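Calcium binding protein (Fasciola hepatica, PDB 5FX0) probably binds calcium ions through its EF-hand part, to which the dynein light chain-like domain described here is joined. Local coordinates at residues A[56-60]-A[61-65]. Residues are numbered along the deposited sequence; the frame is centred on the assembly and turned at random.
Sequences KNYMD and EKYGR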
ATOM      1  N   LYS A  56     -12.009   1.959  -4.484  1.00 54.43           N
ATOM      2  CA  LYS A  56     -11.492   1.469  -5.771  1.00 54.52           C
ATOM      3  C   LYS A  56     -12.574   1.405  -6.860  1.00 50.65           C
ATOM      4  O   LYS A  56     -12.310   1.766  -7.994  1.00 48.20           O
ATOM      5  CB  LYS A  56     -10.736   0.134  -5.617  1.00 55.55           C
ATOM      6  CG  LYS A  56     -11.237  -0.983  -6.520  1.00 64.86           C
ATOM      7  CD  LYS A  56     -10.121  -1.828  -7.087  1.00 68.24           C
ATOM      8  CE  LYS A  56     -10.564  -2.547  -8.357  1.00 67.81           C
ATOM      9  NZ  LYS A  56      -9.634  -2.237  -9.479  1.00 67.69           N
ATOM     10  N   ASN A  57     -13.768   0.942  -6.502  1.00 53.31           N
ATOM     11  CA  ASN A  57     -14.918   0.877  -7.425  1.00 55.67           C
ATOM     12  C   ASN A  57     -15.430   2.258  -7.840  1.00 58.91           C
ATOM     13  O   ASN A  57     -15.657   2.489  -9.026  1.00 64.71           O
ATOM     14  CB  ASN A  57     -16.072   0.063  -6.815  1.00 56.22           C
ATOM     15  CG  ASN A  57     -15.722  -1.416  -6.613  1.00 54.96           C
ATOM     16  OD1 ASN A  57     -14.757  -1.920  -7.163  1.00 53.89           O
ATOM     17  ND2 ASN A  57     -16.505  -2.100  -5.800  1.00 59.20           N
ATOM     18  N   TYR A  58     -15.592   3.170  -6.877  1.00 56.06           N
ATOM     19  CA  TYR A  58     -16.014   4.556  -7.165  1.00 57.61           C
ATOM     20  C   TYR A  58     -15.086   5.237  -8.175  1.00 60.75           C
ATOM     21  O   TYR A  58     -15.534   5.910  -9.100  1.00 61.54           O
ATOM     22  CB  TYR A  58     -16.092   5.376  -5.869  1.00 58.56           C
ATOM     23  CG  TYR A  58     -16.250   6.878  -6.039  1.00 64.14           C
ATOM     24  CD1 TYR A  58     -17.516   7.465  -6.210  1.00 62.96           C
ATOM     25  CD2 TYR A  58     -15.132   7.727  -5.990  1.00 61.34           C
ATOM     26  CE1 TYR A  58     -17.650   8.844  -6.342  1.00 64.38           C
ATOM     27  CE2 TYR A  58     -15.257   9.100  -6.131  1.00 60.65           C
ATOM     28  CZ  TYR A  58     -16.511   9.657  -6.294  1.00 66.60           C
ATOM     29  OH  TYR A  58     -16.609  11.023  -6.431  1.00 74.72           O
ATOM     30  N   MET A  59     -13.787   5.017  -8.015  1.00 60.50           N
ATOM     31  CA  MET A  59     -12.817   5.653  -8.867  1.00 57.33           C
ATOM     32  C   MET A  59     -12.647   4.997 -10.216  1.00 55.18           C
ATOM     33  O   MET A  59     -12.360   5.682 -11.182  1.00 58.37           O
ATOM     34  CB  MET A  59     -11.498   5.723  -8.139  1.00 59.50           C
ATOM     35  CG  MET A  59     -11.647   6.594  -6.907  1.00 64.16           C
ATOM     36  SD  MET A  59     -10.077   7.269  -6.426  1.00 74.28           S
ATOM     37  CE  MET A  59      -9.290   5.786  -5.810  1.00 67.08           C
ATOM     38  N   ASP A  60     -12.774   3.680 -10.269  1.00 55.83           N
ATOM     39  CA  ASP A  60     -12.832   2.952 -11.540  1.00 61.83           C
ATOM     40  C   ASP A  60     -13.997   3.523 -12.393  1.00 60.15           C
ATOM     41  O   ASP A  60     -13.801   3.953 -13.524  1.00 61.98           O
ATOM     42  CB  ASP A  60     -13.001   1.416 -11.307  1.00 54.67           C
ATOM     43  CG  ASP A  60     -11.673   0.680 -10.945  1.00 56.19           C
ATOM     44  OD1 ASP A  60     -10.559   1.208 -11.109  1.00 60.33           O
ATOM     45  OD2 ASP A  60     -11.739  -0.477 -10.495  1.00 57.35           O
ATOM     46  N   GLU A  61     -15.184   3.566 -11.801  1.00 67.65           N
ATOM     47  CA  GLU A  61     -16.396   4.071 -12.462  1.00 73.58           C
ATOM     48  C   GLU A  61     -16.321   5.547 -12.871  1.00 78.69           C
ATOM     49  O   GLU A  61     -16.780   5.912 -13.952  1.00 82.55           O
ATOM     50  CB  GLU A  61     -17.618   3.861 -11.559  1.00 78.69           C
ATOM     51  CG  GLU A  61     -18.003   2.399 -11.347  1.00 82.61           C
ATOM     52  CD  GLU A  61     -18.813   2.176 -10.076  1.00 93.92           C
ATOM     53  OE1 GLU A  61     -19.482   3.124  -9.603  1.00101.10           O
ATOM     54  OE2 GLU A  61     -18.779   1.044  -9.541  1.00 98.83           O
ATOM     55  N   LYS A  62     -15.734   6.379 -12.010  1.00 79.53           N
ATOM     56  CA  LYS A  62     -15.704   7.828 -12.203  1.00 72.57           C
ATOM     57  C   LYS A  62     -14.480   8.368 -12.961  1.00 67.92           C
ATOM     58  O   LYS A  62     -14.582   9.420 -13.578  1.00 61.41           O
ATOM     59  CB  LYS A  62     -15.817   8.521 -10.846  1.00 75.64           C
ATOM     60  CG  LYS A  62     -16.186   9.986 -10.946  1.00 80.48           C
ATOM     61  CD  LYS A  62     -16.686  10.533  -9.624  1.00 82.72           C
ATOM     62  CE  LYS A  62     -17.265  11.925  -9.807  1.00 80.74           C
ATOM     63  NZ  LYS A  62     -18.504  11.940 -10.631  1.00 79.79           N
ATOM     64  N   TYR A  63     -13.332   7.681 -12.895  1.00 63.52           N
ATOM     65  CA  TYR A  63     -12.116   8.110 -13.615  1.00 59.47           C
ATOM     66  C   TYR A  63     -11.514   7.032 -14.516  1.00 59.99           C
ATOM     67  O   TYR A  63     -10.395   7.199 -15.017  1.00 61.66           O
ATOM     68  CB  TYR A  63     -11.027   8.615 -12.639  1.00 62.27           C
ATOM     69  CG  TYR A  63     -11.549   9.573 -11.584  1.00 64.75           C
ATOM     70  CD1 TYR A  63     -12.125  10.794 -11.940  1.00 62.31           C
ATOM     71  CD2 TYR A  63     -11.496   9.239 -10.230  1.00 61.91           C
ATOM     72  CE1 TYR A  63     -12.637  11.654 -10.973  1.00 62.60           C
ATOM     73  CE2 TYR A  63     -11.992  10.091  -9.265  1.00 65.75           C
ATOM     74  CZ  TYR A  63     -12.563  11.293  -9.636  1.00 63.41           C
ATOM     75  OH  TYR A  63     -13.061  12.102  -8.649  1.00 64.09           O
ATOM     76  N   GLY A  64     -12.223   5.932 -14.734  1.00 59.59           N
ATOM     77  CA  GLY A  64     -11.669   4.839 -15.515  1.00 63.25           C
ATOM     78  C   GLY A  64     -10.688   3.980 -14.749  1.00 62.66           C
ATOM     79  O   GLY A  64     -10.078   4.413 -13.788  1.00 61.06           O
ATOM     80  N   ARG A  65     -10.510   2.762 -15.232  1.00 63.76           N
ATOM     81  CA  ARG A  65      -9.780   1.714 -14.518  1.00 64.81           C
ATOM     82  C   ARG A  65      -8.266   1.905 -14.741  1.00 62.94           C
ATOM     83  O   ARG A  65      -7.897   2.823 -15.459  1.00 62.07           O
ATOM     84  CB  ARG A  65     -10.301   0.338 -14.994  1.00 66.83           C
ATOM     85  CG  ARG A  65     -11.824   0.181 -14.819  1.00 69.85           C
ATOM     86  CD  ARG A  65     -12.370  -1.218 -15.094  1.00 73.66           C
ATOM     87  NE  ARG A  65     -11.805  -2.210 -14.174  1.00 78.90           N
ATOM     88  CZ  ARG A  65     -11.024  -3.249 -14.502  1.00 83.16           C
ATOM     89  NH1 ARG A  65     -10.695  -3.526 -15.764  1.00 89.41           N
ATOM     90  NH2 ARG A  65     -10.572  -4.051 -13.542  1.00 80.37           N
TER
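Tyr58 and Lys62, one turn apart on helix 48-63, run side by side and point the same way. Tyr58 holds CG anti to its backbone N (chi1 169°), which lays the ring along the Lys62 chain, which is extended as far as CE; Lys62 CD sits 3.4 Å from Tyr58 CZ, obliquely to the ring. One residue further on, Met59 CB packs against Tyr63 CD2 at 4.1 Å. The Tyr63 hydroxyl bonds to Glu29 of helix 24-40, and the ring touches Val30 there, so this side of the turn faces the other helix.

Backbone bonds carry the helix to its end. Glu61 N reaches Asn57 O at 3.0 Å in a nearly straight bond, Lys62 N binds Tyr58 O, and Tyr63 N binds Met59 O at 2.8 Å. The next one, from Gly64 N to Asp60 O, is strongly bent and weak. Gly64 then leaves the helix with positive phi (78°), turning the chain toward strand 67-72.

Charge gathers around Asp60. Lys56 NZ forms a salt bridge 2.9 Å from Asp60 OD2, approaching on that oxygen's syn side, and also bonds to Trp67 O. Asp60 OD1 accepts the backbone N of Trp67. Arg65 lays its CG 3.9 Å from Asp60 CB, while its NE stays 4.1 Å from Asp60 OD2, beyond a salt bridge, with the carboxylate and guanidinium planes 75° apart.

With both its oxygens engaged, the Asp60 carboxylate is fixed in rotation and, together with Lys56, ties the last helical turn to the start of strand 67-72; the two nearby cations probably favour its charged form.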